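Local coordinates for protein endoglucanase A (Clostridium acetobutylicum, PDB 3IK2) that probably hydrolyses internal beta-1,4-glucosidic bonds of cellulose, as a glycoside hydrolase family 44 endoglucanase, at residues Leu348-Tyr353 / Tyr377-Ala382; Arg269-Leu274 / Pro344-Ser349; Val3-Asp8 / Cys419-Ile424. All coordinates share one frame; numbering follows the deposited sequence.

Contact 1 of 3, residues Leu348-Tyr353 / Tyr377-Ala382; sequences LSFSEY and YGVYFA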
loop_
_atom_site.group_PDB
_atom_site.type_symbol
_atom_site.label_atom_id
_atom_site.label_comp_id
_atom_site.label_asym_id
_atom_site.label_seq_id
_atom_site.Cartn_x
_atom_site.Cartn_y
_atom_site.Cartn_z
ATOM N N LEU A 348 -6.946 -3.243 -7.150
ATOM C CA LEU A 348 -7.061 -2.704 -5.800
ATOM C C LEU A 348 -5.679 -2.453 -5.261
ATOM O O LEU A 348 -4.836 -3.344 -5.282
ATOM C CB LEU A 348 -7.808 -3.686 -4.861
ATOM C CG LEU A 348 -7.986 -3.299 -3.390
ATOM C CD1 LEU A 348 -8.630 -1.896 -3.265
ATOM C CD2 LEU A 348 -8.825 -4.401 -2.678
ATOM N N SER A 349 -5.474 -1.248 -4.749
ATOM C CA SER A 349 -4.189 -0.854 -4.155
ATOM C C SER A 349 -4.373 -0.334 -2.727
ATOM O O SER A 349 -5.389 0.318 -2.417
ATOM C CB SER A 349 -3.518 0.190 -5.038
ATOM O OG SER A 349 -2.460 0.850 -4.372
ATOM N N PHE A 350 -3.419 -0.677 -1.849
ATOM C CA PHE A 350 -3.282 -0.021 -0.526
ATOM C C PHE A 350 -1.934 0.685 -0.435
ATOM O O PHE A 350 -0.934 0.097 -0.010
ATOM C CB PHE A 350 -3.448 -1.005 0.639
ATOM C CG PHE A 350 -4.862 -1.575 0.768
ATOM C CD1 PHE A 350 -5.187 -2.814 0.207
ATOM C CD2 PHE A 350 -5.864 -0.862 1.440
ATOM C CE1 PHE A 350 -6.495 -3.327 0.303
ATOM C CE2 PHE A 350 -7.168 -1.374 1.545
ATOM C CZ PHE A 350 -7.485 -2.606 0.967
ATOM N N SER A 351 -1.907 1.947 -0.856
ATOM C CA SER A 351 -0.658 2.708 -0.920
ATOM C C SER A 351 -0.183 3.288 0.410
ATOM O O SER A 351 0.932 3.788 0.489
ATOM C CB SER A 351 -0.735 3.795 -1.988
ATOM O OG SER A 351 -1.744 4.709 -1.652
ATOM N N GLU A 352 -1.029 3.266 1.428
ATOM C CA GLU A 352 -0.593 3.427 2.818
ATOM C C GLU A 352 -1.381 2.511 3.757
ATOM O O GLU A 352 -2.587 2.333 3.592
ATOM C CB GLU A 352 -0.732 4.864 3.296
ATOM C CG GLU A 352 0.227 5.852 2.648
ATOM C CD GLU A 352 -0.015 7.277 3.113
ATOM O OE1 GLU A 352 -0.401 7.443 4.299
ATOM O OE2 GLU A 352 0.199 8.218 2.300
ATOM N N TYR A 353 -0.671 1.936 4.727
ATOM C CA TYR A 353 -1.252 1.099 5.780
ATOM C C TYR A 353 -0.127 0.937 6.809
ATOM O O TYR A 353 1.050 1.095 6.498
ATOM C CB TYR A 353 -1.739 -0.279 5.253
ATOM C CG TYR A 353 -0.585 -1.184 4.844
ATOM C CD1 TYR A 353 0.003 -2.068 5.775
ATOM C CD2 TYR A 353 -0.064 -1.150 3.538
ATOM C CE1 TYR A 353 1.086 -2.877 5.420
ATOM C CE2 TYR A 353 1.031 -1.980 3.172
ATOM C CZ TYR A 353 1.598 -2.824 4.132
ATOM O OH TYR A 353 2.660 -3.625 3.788
ATOM N N TYR A 377 -6.084 -12.347 -1.443
ATOM C CA TYR A 377 -7.292 -11.685 -1.915
ATOM C C TYR A 377 -7.163 -10.705 -3.064
ATOM O O TYR A 377 -7.997 -9.814 -3.197
ATOM C CB TYR A 377 -8.015 -11.054 -0.731
ATOM C CG TYR A 377 -8.423 -12.106 0.242
ATOM C CD1 TYR A 377 -9.532 -12.922 -0.008
ATOM C CD2 TYR A 377 -7.680 -12.334 1.385
ATOM C CE1 TYR A 377 -9.891 -13.916 0.895
ATOM C CE2 TYR A 377 -8.018 -13.304 2.261
ATOM C CZ TYR A 377 -9.135 -14.088 2.023
ATOM O OH TYR A 377 -9.468 -15.064 2.916
ATOM N N GLY A 378 -6.178 -10.884 -3.944
ATOM C CA GLY A 378 -6.176 -10.087 -5.178
ATOM C C GLY A 378 -5.886 -8.577 -5.044
ATOM O O GLY A 378 -6.385 -7.763 -5.829
ATOM N N VAL A 379 -5.083 -8.199 -4.057
ATOM C CA VAL A 379 -4.482 -6.832 -4.025
ATOM C C VAL A 379 -3.317 -6.766 -5.019
ATOM O O VAL A 379 -2.441 -7.636 -5.029
ATOM C CB VAL A 379 -4.042 -6.466 -2.586
ATOM C CG1 VAL A 379 -3.292 -5.167 -2.517
ATOM C CG2 VAL A 379 -5.290 -6.414 -1.670
ATOM N N TYR A 380 -3.319 -5.738 -5.865
ATOM C CA TYR A 380 -2.306 -5.569 -6.891
ATOM C C TYR A 380 -1.032 -4.880 -6.374
ATOM O O TYR A 380 0.068 -5.145 -6.850
ATOM C CB TYR A 380 -2.894 -4.746 -8.044
ATOM C CG TYR A 380 -1.960 -4.508 -9.228
ATOM C CD1 TYR A 380 -1.774 -5.486 -10.193
ATOM C CD2 TYR A 380 -1.302 -3.266 -9.407
ATOM C CE1 TYR A 380 -0.923 -5.271 -11.313
ATOM C CE2 TYR A 380 -0.454 -3.026 -10.526
ATOM C CZ TYR A 380 -0.274 -4.049 -11.471
ATOM O OH TYR A 380 0.548 -3.874 -12.584
ATOM N N PHE A 381 -1.196 -3.981 -5.417
ATOM C CA PHE A 381 -0.119 -3.082 -4.995
ATOM C C PHE A 381 -0.350 -2.708 -3.528
ATOM O O PHE A 381 -1.483 -2.429 -3.106
ATOM C CB PHE A 381 -0.117 -1.832 -5.896
ATOM C CG PHE A 381 1.054 -0.873 -5.652
ATOM C CD1 PHE A 381 2.195 -0.927 -6.460
ATOM C CD2 PHE A 381 0.986 0.103 -4.646
ATOM C CE1 PHE A 381 3.283 -0.030 -6.246
ATOM C CE2 PHE A 381 2.060 0.988 -4.421
ATOM C CZ PHE A 381 3.214 0.916 -5.220
ATOM N N ALA A 382 0.714 -2.707 -2.740
ATOM C CA ALA A 382 0.608 -2.191 -1.386
ATOM C C ALA A 382 1.964 -1.638 -0.947
ATOM O O ALA A 382 2.992 -2.227 -1.248
ATOM C CB ALA A 382 0.133 -3.285 -0.429
HETATM O O HOH W 1 -6.214 -5.883 -7.578
#
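Two backbone hydrogen bonds tie L348-F350 to V379-A382 in parallel register. Y380 N donates a hydrogen bond to L348 O at 2.9 Å, and F350 N donates over the same length to F381 O. Two CA-H...O contacts fill in between, S349 CA to F381 O and A382 CA to F350 O, the latter at 3.1 Å. Before the strands draw fully together, a water bridges them, accepting from L348 N and donating to G378 O.

These are the last two strands of the eight-stranded parallel barrel. They belong to one beta-alpha-beta unit whose connecting helix is 361-376.

Apolar contacts come next, with F350 and A382 directed to the same face of the sheet. V379 CG2 comes in the plane of the F350 ring, at its edge, 3.9 Å from CE1, the two side chains crossing at about a right angle. Past the corner at S351 and E352, Y353 CE2 lies 3.9 Å from A382 CB. F374 of helix 361-376 covers both V379 and A382, while I332 of helix 331-342 packs on L348 and V379.

On the face carrying S349 and F381, S349 OG, anti to its own backbone nitrogen (chi1 165°), reaches to 3.5 Å from F381 CD2, approaching the ring obliquely, while its hydrogen-bond partner is D275 of the neighbouring strand.

Contact 2 of 3, residues Arg269-Leu274 / Pro344-Ser349; sequences RLLDAL and PGTKLS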
loop_
_atom_site.group_PDB
_atom_site.type_symbol
_atom_site.label_atom_id
_atom_site.label_comp_id
_atom_site.label_asym_id
_atom_site.label_seq_id
_atom_site.Cartn_x
_atom_site.Cartn_y
_atom_site.Cartn_z
ATOM N N ARG A 269 -9.231 3.106 -20.541
ATOM C CA ARG A 269 -9.171 3.049 -19.096
ATOM C C ARG A 269 -8.392 4.240 -18.488
ATOM O O ARG A 269 -7.222 4.462 -18.785
ATOM C CB ARG A 269 -8.616 1.688 -18.642
ATOM C CG ARG A 269 -8.406 1.572 -17.163
ATOM C CD ARG A 269 -8.009 0.143 -16.762
ATOM N NE ARG A 269 -9.110 -0.821 -16.903
ATOM C CZ ARG A 269 -10.037 -1.072 -15.985
ATOM N NH1 ARG A 269 -10.040 -0.437 -14.809
ATOM N NH2 ARG A 269 -10.977 -1.961 -16.248
ATOM N N LEU A 270 -9.051 4.984 -17.611
ATOM C CA LEU A 270 -8.411 6.132 -17.002
ATOM C C LEU A 270 -8.066 5.835 -15.566
ATOM O O LEU A 270 -7.278 6.546 -14.960
ATOM C CB LEU A 270 -9.283 7.395 -17.118
ATOM C CG LEU A 270 -9.578 7.969 -18.506
ATOM C CD1 LEU A 270 -10.581 9.123 -18.355
ATOM C CD2 LEU A 270 -8.282 8.430 -19.244
ATOM N N LEU A 271 -8.658 4.786 -15.015
ATOM C CA LEU A 271 -8.331 4.357 -13.676
ATOM C C LEU A 271 -7.844 2.940 -13.746
ATOM O O LEU A 271 -8.606 2.044 -14.102
ATOM C CB LEU A 271 -9.559 4.436 -12.733
ATOM C CG LEU A 271 -9.323 4.028 -11.258
ATOM C CD1 LEU A 271 -8.537 5.145 -10.525
ATOM C CD2 LEU A 271 -10.623 3.636 -10.473
ATOM N N ASP A 272 -6.578 2.726 -13.385
ATOM C CA ASP A 272 -6.053 1.360 -13.287
ATOM C C ASP A 272 -6.237 0.748 -11.905
ATOM O O ASP A 272 -6.602 -0.409 -11.799
ATOM C CB ASP A 272 -4.597 1.289 -13.714
ATOM C CG ASP A 272 -4.426 1.629 -15.156
ATOM O OD1 ASP A 272 -4.745 0.769 -16.010
ATOM O OD2 ASP A 272 -4.027 2.777 -15.445
ATOM N N ALA A 273 -5.967 1.519 -10.857
ATOM C CA ALA A 273 -6.015 1.001 -9.513
ATOM C C ALA A 273 -6.824 1.905 -8.596
ATOM O O ALA A 273 -6.490 3.093 -8.418
ATOM C CB ALA A 273 -4.566 0.803 -8.938
ATOM N N LEU A 274 -7.892 1.345 -8.019
ATOM C CA LEU A 274 -8.604 2.014 -6.944
ATOM C C LEU A 274 -7.651 2.050 -5.749
ATOM O O LEU A 274 -7.283 1.002 -5.210
ATOM C CB LEU A 274 -9.898 1.269 -6.567
ATOM C CG LEU A 274 -10.685 1.949 -5.417
ATOM C CD1 LEU A 274 -11.321 3.283 -5.888
ATOM C CD2 LEU A 274 -11.727 1.014 -4.818
ATOM N N PRO A 344 -15.561 -3.245 -13.566
ATOM C CA PRO A 344 -14.866 -4.543 -13.669
ATOM C C PRO A 344 -13.466 -4.387 -14.260
ATOM O O PRO A 344 -13.263 -3.554 -15.143
ATOM C CB PRO A 344 -15.767 -5.348 -14.627
ATOM C CG PRO A 344 -17.153 -4.754 -14.413
ATOM C CD PRO A 344 -16.913 -3.284 -14.172
ATOM N N GLY A 345 -12.499 -5.155 -13.762
ATOM C CA GLY A 345 -11.137 -5.077 -14.310
ATOM C C GLY A 345 -10.255 -4.057 -13.599
ATOM O O GLY A 345 -9.032 -4.012 -13.835
ATOM N N THR A 346 -10.852 -3.246 -12.715
ATOM C CA THR A 346 -10.067 -2.311 -11.919
ATOM C C THR A 346 -9.322 -3.068 -10.828
ATOM O O THR A 346 -9.867 -3.975 -10.199
ATOM C CB THR A 346 -10.927 -1.188 -11.341
ATOM O OG1 THR A 346 -11.667 -0.579 -12.411
ATOM C CG2 THR A 346 -10.074 -0.112 -10.642
ATOM N N LYS A 347 -8.065 -2.685 -10.603
ATOM C CA LYS A 347 -7.276 -3.301 -9.547
ATOM C C LYS A 347 -7.398 -2.580 -8.205
ATOM O O LYS A 347 -7.841 -1.440 -8.139
ATOM C CB LYS A 347 -5.797 -3.352 -9.963
ATOM C CG LYS A 347 -5.557 -4.126 -11.228
ATOM C CD LYS A 347 -4.308 -3.511 -11.836
ATOM C CE LYS A 347 -3.869 -4.170 -13.100
ATOM N NZ LYS A 347 -2.453 -3.778 -13.218
ATOM N N LEU A 348 -6.946 -3.243 -7.150
ATOM C CA LEU A 348 -7.061 -2.704 -5.800
ATOM C C LEU A 348 -5.679 -2.453 -5.261
ATOM O O LEU A 348 -4.836 -3.344 -5.282
ATOM C CB LEU A 348 -7.808 -3.686 -4.861
ATOM C CG LEU A 348 -7.986 -3.299 -3.390
ATOM C CD1 LEU A 348 -8.630 -1.896 -3.265
ATOM C CD2 LEU A 348 -8.825 -4.401 -2.678
ATOM N N SER A 349 -5.474 -1.248 -4.749
ATOM C CA SER A 349 -4.189 -0.854 -4.155
ATOM C C SER A 349 -4.373 -0.334 -2.727
ATOM O O SER A 349 -5.389 0.318 -2.417
ATOM C CB SER A 349 -3.518 0.190 -5.038
ATOM O OG SER A 349 -2.460 0.850 -4.372
HETATM O O HOH W 2 -7.088 -2.184 -14.063
#
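The guanidinium of R269 lies beside P344-T346, with its edge used for hydrogen bonds and one face turned to a carbonyl. NH1 donates to T346 OG1 at 2.9 Å, only 2° out of the guanidinium plane, and also to L271 O of its own segment; NH2 donates to P344 O at 3.0 Å. G345 O sits 3.5 Å above the plane, toward the rim of the group, and on that same face a water bridges G345 O and D272 O. A bend at chi3 (-70°) turns the otherwise extended arginine into this place.

T346 splits its two branches. Its OG1, set beside the backbone nitrogen (chi1 -53°), accepts the hydrogen bond from R269 NH1 and is also hydrogen-bonded to Y343 O, whereas CG2 turns to L271 CD2 at 3.8 Å, meeting that leucine at about a right angle.

Beyond T346 the chains pair as parallel barrel strands: K347 N to D272 O, L274 N to K347 O at 2.8 Å, and S349 N to L274 O. D272 and K347 find their salt bridges elsewhere, with K213 and E220.

Across this contact the arginine's charge is therefore met by carbonyl and hydroxyl dipoles rather than by a carboxylate, and the in-plane bonds from NH1 and NH2 would be expected to hold the guanidinium plane fixed.

Contact 3 of 3, residues Val3-Asp8 / Cys419-Ile424; sequences VNVNID and CDTSDI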
loop_
_atom_site.group_PDB
_atom_site.type_symbol
_atom_site.label_atom_id
_atom_site.label_comp_id
_atom_site.label_asym_id
_atom_site.label_seq_id
_atom_site.Cartn_x
_atom_site.Cartn_y
_atom_site.Cartn_z
ATOM N N VAL A 3 -4.381 -27.810 15.453
ATOM C CA VAL A 3 -5.029 -27.088 14.388
ATOM C C VAL A 3 -4.769 -27.879 13.105
ATOM O O VAL A 3 -3.631 -28.268 12.840
ATOM C CB VAL A 3 -4.447 -25.621 14.313
ATOM C CG1 VAL A 3 -4.881 -24.891 13.034
ATOM C CG2 VAL A 3 -4.815 -24.824 15.586
ATOM N N ASN A 4 -5.817 -28.142 12.329
ATOM C CA ASN A 4 -5.660 -28.801 11.024
ATOM C C ASN A 4 -5.486 -27.775 9.924
ATOM O O ASN A 4 -6.149 -26.746 9.925
ATOM C CB ASN A 4 -6.860 -29.710 10.704
ATOM C CG ASN A 4 -7.091 -30.774 11.788
ATOM O OD1 ASN A 4 -6.143 -31.416 12.255
ATOM N ND2 ASN A 4 -8.366 -30.956 12.195
ATOM N N VAL A 5 -4.588 -28.060 8.982
ATOM C CA VAL A 5 -4.401 -27.212 7.813
ATOM C C VAL A 5 -4.493 -28.075 6.577
ATOM O O VAL A 5 -3.640 -28.933 6.334
ATOM C CB VAL A 5 -3.032 -26.529 7.820
ATOM C CG1 VAL A 5 -2.854 -25.583 6.555
ATOM C CG2 VAL A 5 -2.816 -25.803 9.159
ATOM N N ASN A 6 -5.524 -27.794 5.792
ATOM C CA ASN A 6 -5.818 -28.490 4.557
ATOM C C ASN A 6 -5.427 -27.653 3.336
ATOM O O ASN A 6 -6.054 -26.610 3.030
ATOM C CB ASN A 6 -7.304 -28.859 4.519
ATOM C CG ASN A 6 -7.694 -29.830 5.634
ATOM O OD1 ASN A 6 -6.908 -30.686 6.042
ATOM N ND2 ASN A 6 -8.924 -29.710 6.118
ATOM N N ILE A 7 -4.380 -28.110 2.652
ATOM C CA ILE A 7 -3.894 -27.451 1.439
ATOM C C ILE A 7 -4.316 -28.252 0.192
ATOM O O ILE A 7 -4.218 -29.476 0.158
ATOM C CB ILE A 7 -2.331 -27.200 1.510
ATOM C CG1 ILE A 7 -2.000 -26.324 2.724
ATOM C CG2 ILE A 7 -1.786 -26.549 0.246
ATOM C CD1 ILE A 7 -0.555 -26.415 3.207
ATOM N N ASP A 8 -4.800 -27.553 -0.825
ATOM C CA ASP A 8 -5.033 -28.165 -2.126
ATOM C C ASP A 8 -4.368 -27.329 -3.211
ATOM O O ASP A 8 -4.849 -26.257 -3.524
ATOM C CB ASP A 8 -6.539 -28.287 -2.394
ATOM C CG ASP A 8 -6.855 -29.034 -3.700
ATOM O OD1 ASP A 8 -8.025 -29.438 -3.870
ATOM O OD2 ASP A 8 -5.942 -29.215 -4.552
ATOM N N CYS A 419 -5.589 -23.061 1.317
ATOM C CA CYS A 419 -4.872 -23.319 2.534
ATOM C C CYS A 419 -5.784 -22.910 3.670
ATOM O O CYS A 419 -5.770 -21.754 4.114
ATOM C CB CYS A 419 -3.571 -22.527 2.582
ATOM S SG CYS A 419 -2.466 -23.051 3.899
ATOM N N ASP A 420 -6.601 -23.866 4.117
ATOM C CA ASP A 420 -7.629 -23.605 5.132
ATOM C C ASP A 420 -7.185 -24.124 6.474
ATOM O O ASP A 420 -6.926 -25.325 6.633
ATOM C CB ASP A 420 -8.969 -24.259 4.766
ATOM C CG ASP A 420 -9.555 -23.718 3.462
ATOM O OD1 ASP A 420 -9.374 -22.512 3.168
ATOM O OD2 ASP A 420 -10.222 -24.489 2.739
ATOM N N THR A 421 -7.116 -23.211 7.438
ATOM C CA THR A 421 -6.853 -23.564 8.812
ATOM C C THR A 421 -8.184 -23.764 9.545
ATOM O O THR A 421 -9.174 -23.100 9.231
ATOM C CB THR A 421 -5.964 -22.491 9.500
ATOM O OG1 THR A 421 -5.557 -22.952 10.785
ATOM C CG2 THR A 421 -6.675 -21.165 9.643
ATOM N N SER A 422 -8.199 -24.676 10.511
ATOM C CA SER A 422 -9.375 -24.917 11.342
ATOM C C SER A 422 -9.485 -23.902 12.478
ATOM O O SER A 422 -10.488 -23.876 13.194
ATOM C CB SER A 422 -9.349 -26.338 11.909
ATOM O OG SER A 422 -8.248 -26.509 12.783
ATOM N N ASP A 423 -8.466 -23.051 12.627
ATOM C CA ASP A 423 -8.526 -21.989 13.625
ATOM C C ASP A 423 -7.993 -20.628 13.135
ATOM O O ASP A 423 -6.798 -20.344 13.231
ATOM C CB ASP A 423 -7.837 -22.418 14.939
ATOM C CG ASP A 423 -8.219 -21.525 16.102
ATOM O OD1 ASP A 423 -8.756 -20.411 15.855
ATOM O OD2 ASP A 423 -7.974 -21.914 17.271
ATOM N N ILE A 424 -8.905 -19.789 12.652
ATOM C CA ILE A 424 -8.562 -18.446 12.182
ATOM C C ILE A 424 -8.305 -17.436 13.293
ATOM O O ILE A 424 -7.724 -16.389 13.036
ATOM C CB ILE A 424 -9.581 -17.888 11.132
ATOM C CG1 ILE A 424 -10.968 -17.679 11.745
ATOM C CG2 ILE A 424 -9.674 -18.835 9.902
ATOM C CD1 ILE A 424 -12.081 -17.374 10.670
#
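N6 and D420 stand opposite one another with their flat ends, an amide and a carboxylate, raised on one side of the sheet. It is their stems that meet the facing backbone, N6 CB lying 4.1 Å from D420 O, rather than the faces of the flat groups. N6 OD1 takes a weak hydrogen bond from N459 ND2, and N4 OD1 is likewise held weakly by N457. Between the strands N6 N donates to D420 O and D420 N to N6 O, both at 3.0 Å, as befits an antiparallel hydrogen-bonded pair.

Two residues on, past the end of strand 415-421, S422 keeps the pairing going with its side chain. S422 N still donates to N4 O, but the partner of N4 N is S422 OG, also at 3.0 Å. With chi1 at 64° the hydroxyl lies between the backbone nitrogen and carbonyl carbon of S422, reaching back to the first strand and filling the role of a strand carbonyl.

The side carrying V5, I7, C419 and T421 is mainly apolar. C419 SG touches I7 CG1 at 3.5 Å and V5 CG1 at 3.7 Å, and A431 of strand 427-433 packs on both C419 and I7. T421 OG1 is hydrogen-bonded to S427 OG. At the end of the pair, V3 CG2 rests 3.9 Å from D423 CB, the side chains at about a right angle.

Strand 2-15 thus lies between antiparallel 415-421 and parallel 454-461, so that the N-terminal strand completes a sheet otherwise built from the C-terminal part of the chain, consistent with the beta-sandwich domain that accompanies the barrel in family 44 enzymes.

Overall arrangement
Contacts 1 and 2 are successive seams of one parallel barrel: strand 347-353 pairs with 273-278 in contact 2 and with 379-384 in contact 1. They share L348 and S349, and their centres are 11 Å apart. Contact 3 belongs to the separate mixed sheet, its centre about 25 Å from that of contact 1 and 32 Å from that of contact 2, without touching either. Both barrel contacts fall between the two segments of contact 3 in sequence, which joins the N-terminal strand to strand 415-421, after the barrel. The barrel is therefore an insertion between the first strand of the outer domain and its remaining strands, linking the two domains covalently twice.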